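Local coordinates for protein KP6 killer toxin subunit beta (Ustilago maydis virus P6, PDB 4GVB) that forms one half of a secreted, non-covalent heterodimeric antifungal toxin that kills sensitive fungal cells, acting with the alpha subunit that recognises cellular receptors, at residues R5-T14 and H69-Y80; R20-C29 and Y39-R47. All blocks are in the same frame, centred on the assembly; numbering follows the deposited sequence.

Contact 1 of 2, residues R5-T14 and H69-Y80; sequences RPVMCQCVDT and HAGTNCQPDPQY
Cys9 and Cys74 face each other as a non-hydrogen-bonded pair and are joined through their SG atoms, 2.0 Å apart with a chi3 of 111°. Both place SG beside their own backbone N, on the face of the sheet that also carries Cys11 and Thr72. Next to this bond Val7 CG2 lies 3.6 Å from Cys74 CB. The Met8 chain leaves the backbone on the opposite face and, extended beyond CG, leans over the partner strand, with CE beside the Gln75 chain, 3.6 Å from Gln75 CG, and 3.8 Å from Pro78 CD. Further along that face Val12 sets its two methyls against the amide of Asn73. Together the segments make a two-stranded antiparallel sheet between the start and the end of the chain, strands 7-13 and 70-76 running at 138°. Three hydrogen-bonded pairs, Met8 with Gln75, Gln10 with Asn73 and Val12 with Gly71, exchange two backbone bonds each. Past the strands, Asp77 N gives a nearly straight bond (175°) to Pro6 O, approaching from above the carbonyl plane, and a water bridges that oxygen to Asp77 O. Pro6 CG packs at 3.2 Å on Tyr80 CB, while Tyr80 OH is hydrogen-bonded to Ala48 O. Asp77 holds Gln79 through both carboxylate oxygens: OD1 accepts from Gln79 N in an Asx turn, and OD2 takes Gln79 NE2 at 3.0 Å. Cys11 SG is disulfide-bonded to Cys64, tying strand 7-13 to helix 57-67, whose Phe60 also touches Cys9.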
# COMPACT_ATOMS: atom_id res chain seq x y z
N ARG B 5 6.95 -2.70 25.47
CA ARG B 5 7.51 -1.37 25.25
C ARG B 5 7.28 -0.91 23.82
O ARG B 5 6.93 -1.70 22.95
CB ARG B 5 9.01 -1.36 25.54
CG ARG B 5 9.40 -2.10 26.80
CD ARG B 5 8.73 -1.50 28.02
NE ARG B 5 9.59 -0.50 28.66
CZ ARG B 5 9.42 0.82 28.54
NH1 ARG B 5 8.42 1.30 27.82
NH2 ARG B 5 10.26 1.64 29.17
N PRO B 6 7.50 0.38 23.58
CA PRO B 6 7.25 0.89 22.23
C PRO B 6 8.32 0.44 21.24
O PRO B 6 9.50 0.39 21.57
CB PRO B 6 7.27 2.41 22.42
CG PRO B 6 7.03 2.61 23.91
CD PRO B 6 7.71 1.46 24.55
N VAL B 7 7.88 0.13 20.02
CA VAL B 7 8.77 -0.32 18.96
C VAL B 7 8.72 0.68 17.81
O VAL B 7 7.73 1.42 17.65
CB VAL B 7 8.36 -1.74 18.46
CG1 VAL B 7 7.06 -1.66 17.69
CG2 VAL B 7 9.44 -2.34 17.59
N MET B 8 9.78 0.75 17.01
CA MET B 8 9.76 1.52 15.77
C MET B 8 10.14 0.58 14.62
O MET B 8 11.04 -0.24 14.77
CB MET B 8 10.70 2.73 15.85
CG MET B 8 12.17 2.40 16.07
SD MET B 8 13.18 3.86 16.41
CE MET B 8 14.81 3.15 16.30
N CYS B 9 9.46 0.71 13.49
CA CYS B 9 9.61 -0.25 12.41
C CYS B 9 9.67 0.38 11.04
O CYS B 9 9.11 1.46 10.81
CB CYS B 9 8.43 -1.24 12.42
SG CYS B 9 8.19 -2.21 13.93
N GLN B 10 10.36 -0.30 10.13
CA GLN B 10 10.38 0.03 8.72
C GLN B 10 9.86 -1.18 7.97
O GLN B 10 10.07 -2.32 8.38
CB GLN B 10 11.82 0.26 8.23
CG GLN B 10 12.65 1.29 8.98
CD GLN B 10 14.07 1.34 8.43
OE1 GLN B 10 14.65 2.41 8.26
NE2 GLN B 10 14.62 0.18 8.15
N CYS B 11 9.17 -0.95 6.85
CA CYS B 11 8.93 -2.00 5.87
C CYS B 11 10.18 -2.10 5.01
O CYS B 11 10.77 -1.09 4.64
CB CYS B 11 7.72 -1.64 4.99
SG CYS B 11 6.19 -1.48 5.92
N VAL B 12 10.59 -3.33 4.69
CA VAL B 12 11.81 -3.54 3.93
C VAL B 12 11.60 -4.60 2.85
O VAL B 12 10.72 -5.45 2.96
CB VAL B 12 12.98 -3.99 4.85
CG1 VAL B 12 13.29 -2.89 5.87
CG2 VAL B 12 12.63 -5.29 5.56
N ASP B 13 12.42 -4.54 1.81
CA ASP B 13 12.34 -5.50 0.72
C ASP B 13 12.74 -6.89 1.20
O ASP B 13 13.61 -7.05 2.07
CB ASP B 13 13.20 -5.06 -0.45
CG ASP B 13 12.65 -5.53 -1.78
OD1 ASP B 13 11.69 -6.34 -1.77
OD2 ASP B 13 13.16 -5.08 -2.83
N THR B 14 12.09 -7.90 0.65
CA THR B 14 12.39 -9.27 1.02
C THR B 14 13.56 -9.79 0.19
O THR B 14 13.76 -10.99 0.08
CB THR B 14 11.15 -10.18 0.83
OG1 THR B 14 10.72 -10.10 -0.53
CG2 THR B 14 10.02 -9.72 1.72
N HIS B 69 5.16 -6.84 -1.10
CA HIS B 69 5.80 -8.07 -0.65
C HIS B 69 7.00 -7.66 0.20
O HIS B 69 8.13 -7.58 -0.30
CB HIS B 69 6.25 -8.97 -1.79
CG HIS B 69 6.79 -10.29 -1.32
ND1 HIS B 69 6.00 -11.24 -0.72
CD2 HIS B 69 8.05 -10.80 -1.33
CE1 HIS B 69 6.74 -12.29 -0.40
NE2 HIS B 69 7.99 -12.04 -0.75
N ALA B 70 6.74 -7.38 1.46
CA ALA B 70 7.75 -6.77 2.31
C ALA B 70 7.89 -7.51 3.64
O ALA B 70 6.98 -8.20 4.09
CB ALA B 70 7.42 -5.30 2.56
N GLY B 71 9.06 -7.35 4.25
CA GLY B 71 9.27 -7.81 5.60
C GLY B 71 9.36 -6.57 6.44
O GLY B 71 9.09 -5.46 5.96
N THR B 72 9.74 -6.73 7.70
CA THR B 72 9.82 -5.59 8.59
C THR B 72 11.09 -5.66 9.40
O THR B 72 11.54 -6.74 9.76
CB THR B 72 8.63 -5.55 9.56
OG1 THR B 72 8.68 -6.71 10.41
CG2 THR B 72 7.30 -5.51 8.79
N ASN B 73 11.67 -4.50 9.66
CA ASN B 73 12.75 -4.41 10.62
C ASN B 73 12.19 -3.59 11.77
O ASN B 73 11.73 -2.48 11.56
CB ASN B 73 13.96 -3.69 10.04
CG ASN B 73 14.61 -4.45 8.89
OD1 ASN B 73 14.29 -5.62 8.63
ND2 ASN B 73 15.53 -3.79 8.20
N CYS B 74 12.19 -4.15 12.97
CA CYS B 74 11.62 -3.46 14.11
C CYS B 74 12.65 -3.37 15.21
O CYS B 74 13.46 -4.27 15.36
CB CYS B 74 10.38 -4.18 14.64
SG CYS B 74 8.91 -4.08 13.58
N GLN B 75 12.61 -2.29 15.99
CA GLN B 75 13.43 -2.23 17.18
C GLN B 75 12.80 -1.40 18.28
O GLN B 75 11.89 -0.61 18.03
CB GLN B 75 14.83 -1.71 16.86
CG GLN B 75 14.89 -0.43 16.08
CD GLN B 75 16.31 -0.06 15.73
OE1 GLN B 75 16.77 -0.31 14.62
NE2 GLN B 75 17.02 0.52 16.68
N PRO B 76 13.27 -1.57 19.52
CA PRO B 76 12.69 -0.73 20.57
C PRO B 76 12.98 0.73 20.25
O PRO B 76 14.06 1.08 19.76
CB PRO B 76 13.41 -1.19 21.84
CG PRO B 76 14.63 -1.90 21.37
CD PRO B 76 14.34 -2.46 20.03
N ASP B 77 11.99 1.58 20.49
CA ASP B 77 12.12 3.00 20.21
C ASP B 77 12.80 3.67 21.40
O ASP B 77 12.23 3.71 22.48
CB ASP B 77 10.74 3.61 19.99
CG ASP B 77 10.79 5.07 19.59
OD1 ASP B 77 11.84 5.72 19.76
OD2 ASP B 77 9.75 5.59 19.12
N PRO B 78 14.01 4.21 21.20
CA PRO B 78 14.81 4.81 22.27
C PRO B 78 14.11 5.95 23.03
O PRO B 78 14.40 6.15 24.21
CB PRO B 78 16.04 5.36 21.53
CG PRO B 78 16.11 4.58 20.28
CD PRO B 78 14.70 4.25 19.90
N GLN B 79 13.20 6.66 22.38
CA GLN B 79 12.54 7.80 23.02
C GLN B 79 11.57 7.36 24.10
O GLN B 79 11.04 8.19 24.83
CB GLN B 79 11.81 8.67 21.99
CG GLN B 79 10.48 8.09 21.53
CD GLN B 79 9.70 9.03 20.62
OE1 GLN B 79 9.62 10.23 20.87
NE2 GLN B 79 9.12 8.47 19.56
N TYR B 80 11.33 6.05 24.21
CA TYR B 80 10.41 5.53 25.20
C TYR B 80 11.07 4.49 26.12
O TYR B 80 10.38 3.82 26.91
CB TYR B 80 9.17 4.92 24.52
CG TYR B 80 8.34 5.89 23.70
CD1 TYR B 80 7.90 7.09 24.24
CD2 TYR B 80 7.99 5.59 22.38
CE1 TYR B 80 7.14 7.97 23.49
CE2 TYR B 80 7.22 6.48 21.62
CZ TYR B 80 6.80 7.67 22.19
OH TYR B 80 6.04 8.56 21.45
O HOH W 1 10.76 1.50 23.54
O HOH W 2 7.50 3.97 18.83

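Contact 2 of 2, residues R20-C29 and Y39-R47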
# COMPACT_ATOMS: atom_id res chain seq x y z
N ARG B 20 15.14 -0.35 2.92
CA ARG B 20 13.94 0.39 3.32
C ARG B 20 13.02 0.60 2.12
O ARG B 20 13.50 0.96 1.05
CB ARG B 20 14.33 1.80 3.77
CG ARG B 20 15.21 1.89 4.97
CD ARG B 20 15.87 3.27 5.01
NE ARG B 20 14.91 4.36 4.80
CZ ARG B 20 15.22 5.65 4.89
NH1 ARG B 20 16.46 6.00 5.19
NH2 ARG B 20 14.30 6.60 4.70
N LEU B 21 11.72 0.38 2.29
CA LEU B 21 10.76 0.72 1.24
C LEU B 21 9.89 1.81 1.80
O LEU B 21 8.87 1.54 2.45
CB LEU B 21 9.90 -0.49 0.87
CG LEU B 21 10.59 -1.73 0.29
CD1 LEU B 21 9.58 -2.88 0.07
CD2 LEU B 21 11.31 -1.38 -0.97
N ASP B 22 10.29 3.06 1.58
CA ASP B 22 9.71 4.18 2.31
C ASP B 22 8.20 4.38 2.11
O ASP B 22 7.46 4.58 3.06
CB ASP B 22 10.51 5.47 2.04
CG ASP B 22 11.93 5.42 2.63
OD1 ASP B 22 12.19 4.62 3.56
OD2 ASP B 22 12.78 6.21 2.16
N ALA B 23 7.74 4.32 0.87
CA ALA B 23 6.33 4.55 0.59
C ALA B 23 5.46 3.45 1.21
O ALA B 23 4.31 3.68 1.61
CB ALA B 23 6.10 4.65 -0.90
N VAL B 24 6.02 2.25 1.28
CA VAL B 24 5.34 1.13 1.92
C VAL B 24 5.25 1.38 3.43
O VAL B 24 4.19 1.23 4.04
CB VAL B 24 6.08 -0.20 1.63
CG1 VAL B 24 5.32 -1.37 2.22
CG2 VAL B 24 6.25 -0.40 0.11
N THR B 25 6.37 1.77 4.03
CA THR B 25 6.37 2.15 5.43
C THR B 25 5.35 3.28 5.70
O THR B 25 4.59 3.20 6.65
CB THR B 25 7.77 2.59 5.91
OG1 THR B 25 8.74 1.58 5.57
CG2 THR B 25 7.77 2.78 7.39
N ARG B 26 5.38 4.32 4.87
CA ARG B 26 4.45 5.43 5.01
C ARG B 26 2.99 4.94 4.98
O ARG B 26 2.15 5.37 5.78
CB ARG B 26 4.71 6.46 3.89
CG ARG B 26 3.71 7.58 3.82
CD ARG B 26 4.17 8.65 2.83
NE ARG B 26 5.58 9.00 3.03
CZ ARG B 26 6.54 8.75 2.16
NH1 ARG B 26 6.24 8.14 1.01
NH2 ARG B 26 7.79 9.10 2.42
N ALA B 27 2.69 4.04 4.06
CA ALA B 27 1.32 3.54 3.93
C ALA B 27 0.92 2.73 5.15
O ALA B 27 -0.17 2.87 5.68
CB ALA B 27 1.17 2.71 2.65
N ALA B 28 1.84 1.88 5.61
CA ALA B 28 1.57 1.03 6.76
C ALA B 28 1.41 1.84 8.03
O ALA B 28 0.60 1.51 8.89
CB ALA B 28 2.69 -0.01 6.92
N CYS B 29 2.19 2.91 8.14
CA CYS B 29 2.23 3.75 9.33
C CYS B 29 0.94 4.55 9.56
O CYS B 29 0.58 4.83 10.70
CB CYS B 29 3.42 4.71 9.29
SG CYS B 29 3.86 5.44 10.90
N TYR B 39 5.49 9.05 10.87
CA TYR B 39 6.56 8.63 9.99
C TYR B 39 7.67 9.67 9.92
O TYR B 39 7.39 10.85 9.74
CB TYR B 39 6.01 8.39 8.59
CG TYR B 39 7.08 8.01 7.61
CD1 TYR B 39 7.61 6.72 7.61
CD2 TYR B 39 7.60 8.93 6.71
CE1 TYR B 39 8.60 6.37 6.73
CE2 TYR B 39 8.60 8.58 5.82
CZ TYR B 39 9.09 7.28 5.84
OH TYR B 39 10.08 6.90 4.97
N THR B 40 8.92 9.24 10.05
CA THR B 40 10.04 10.16 10.00
C THR B 40 10.80 10.06 8.69
O THR B 40 11.48 9.07 8.43
CB THR B 40 11.01 9.93 11.17
OG1 THR B 40 10.30 10.04 12.41
CG2 THR B 40 12.16 10.94 11.13
N GLU B 41 10.69 11.10 7.87
CA GLU B 41 11.24 11.07 6.51
C GLU B 41 12.72 10.68 6.41
O GLU B 41 13.08 9.89 5.54
CB GLU B 41 10.96 12.39 5.79
CG GLU B 41 11.15 12.33 4.28
CD GLU B 41 10.93 13.68 3.58
OE1 GLU B 41 11.93 14.41 3.38
OE2 GLU B 41 9.76 14.00 3.23
N LYS B 42 13.57 11.21 7.28
CA LYS B 42 15.02 11.00 7.11
C LYS B 42 15.51 9.59 7.42
O LYS B 42 16.39 9.08 6.71
CB LYS B 42 15.84 12.06 7.88
CG LYS B 42 15.46 12.27 9.34
CD LYS B 42 16.29 13.41 9.96
CE LYS B 42 15.89 13.69 11.41
NZ LYS B 42 14.56 14.37 11.52
N ASP B 43 14.96 8.96 8.45
CA ASP B 43 15.39 7.61 8.82
C ASP B 43 14.37 6.53 8.45
O ASP B 43 14.66 5.34 8.57
CB ASP B 43 15.72 7.54 10.31
CG ASP B 43 14.54 7.88 11.18
OD1 ASP B 43 13.41 7.45 10.86
OD2 ASP B 43 14.74 8.58 12.20
N GLY B 44 13.18 6.95 8.03
CA GLY B 44 12.21 6.04 7.45
C GLY B 44 11.47 5.13 8.41
O GLY B 44 10.85 4.15 7.99
N PHE B 45 11.52 5.44 9.70
CA PHE B 45 10.80 4.62 10.68
C PHE B 45 9.43 5.16 10.99
O PHE B 45 9.20 6.37 10.92
CB PHE B 45 11.60 4.52 11.98
CG PHE B 45 12.69 3.48 11.94
CD1 PHE B 45 13.96 3.81 11.53
CD2 PHE B 45 12.43 2.18 12.33
CE1 PHE B 45 14.96 2.86 11.50
CE2 PHE B 45 13.42 1.22 12.30
CZ PHE B 45 14.68 1.56 11.88
N CYS B 46 8.52 4.26 11.34
CA CYS B 46 7.23 4.61 11.90
C CYS B 46 7.32 4.45 13.42
O CYS B 46 7.78 3.42 13.92
CB CYS B 46 6.15 3.69 11.32
SG CYS B 46 4.51 3.85 12.01
N ARG B 47 6.90 5.47 14.15
CA ARG B 47 6.94 5.43 15.60
C ARG B 47 5.55 5.64 16.21
O ARG B 47 4.68 6.22 15.56
CB ARG B 47 7.90 6.50 16.13
CG ARG B 47 9.34 6.31 15.70
CD ARG B 47 10.15 7.56 16.03
NE ARG B 47 11.59 7.33 15.95
CZ ARG B 47 12.30 7.42 14.83
NH1 ARG B 47 11.70 7.72 13.68
NH2 ARG B 47 13.60 7.19 14.86
O HOH W 3 11.06 3.05 5.41
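Tyr39 lies against Thr25 and Asp22 of helix 22-29. It belongs to the antiparallel pair of short strands 38-39 and 46-47, which the Cys29–Cys46 disulfide (chi3 78°) links to this helix. Tyr39 CB lies 4.3 Å from Cys29 SG. With CG anti to the backbone N (chi1 178°), the ring extends along the helix toward its N-terminal end. CD1 and CE1 meet Thr25 CG2 at the ring edge, the methyl coming to 3.7 Å from CE1. Across the ring, CE2 is approached by Arg26 NH2 at 3.5 Å; the guanidinium stands steeply to it, the planes 81° apart, and Arg26 CA lies over one face, offset toward its rim. At the tip, OH rests 3.3 Å from Asp22 CB. Asp22 in turn is paired with Arg20, whose NE donates in the guanidinium plane to the syn lone pair of OD1. The Arg20 guanidinium lies flat against the backbone of the 40-44 turn, with Asp43 O over its centre, and NH1 makes a weak bond to Lys42 O. A water links the two segments, accepting from Thr25 OG1, which itself takes a hydrogen bond from Cys11 N, and donating to Asp22 OD1 and to Gly44 O, the latter 2.8 Å from the water oxygen.

How the contacts relate
Both contacts are partly buried and each includes a disulfide, but their chemistry differs. Contact 1 joins the two ends of the chain largely by regular backbone bonds between long strands; contact 2 lies within the sequence between them and joins a helix to a short strand and an irregular turn by one disulfide, the Tyr39 ring, water and an arginine, salt-bridged within its own segment, that lies on the turn. They meet along strand 7-13, probably through hydrogen bonds from Cys46 N to Cys9 O and from Cys11 N to Thr25 OG1. Helix 57-67 touches both through Phe60. Asp13, Thr14 and His69 at one end of contact 1, and Leu21, Ala23 and Val24 around the helix start in contact 2, pack on the alpha subunit.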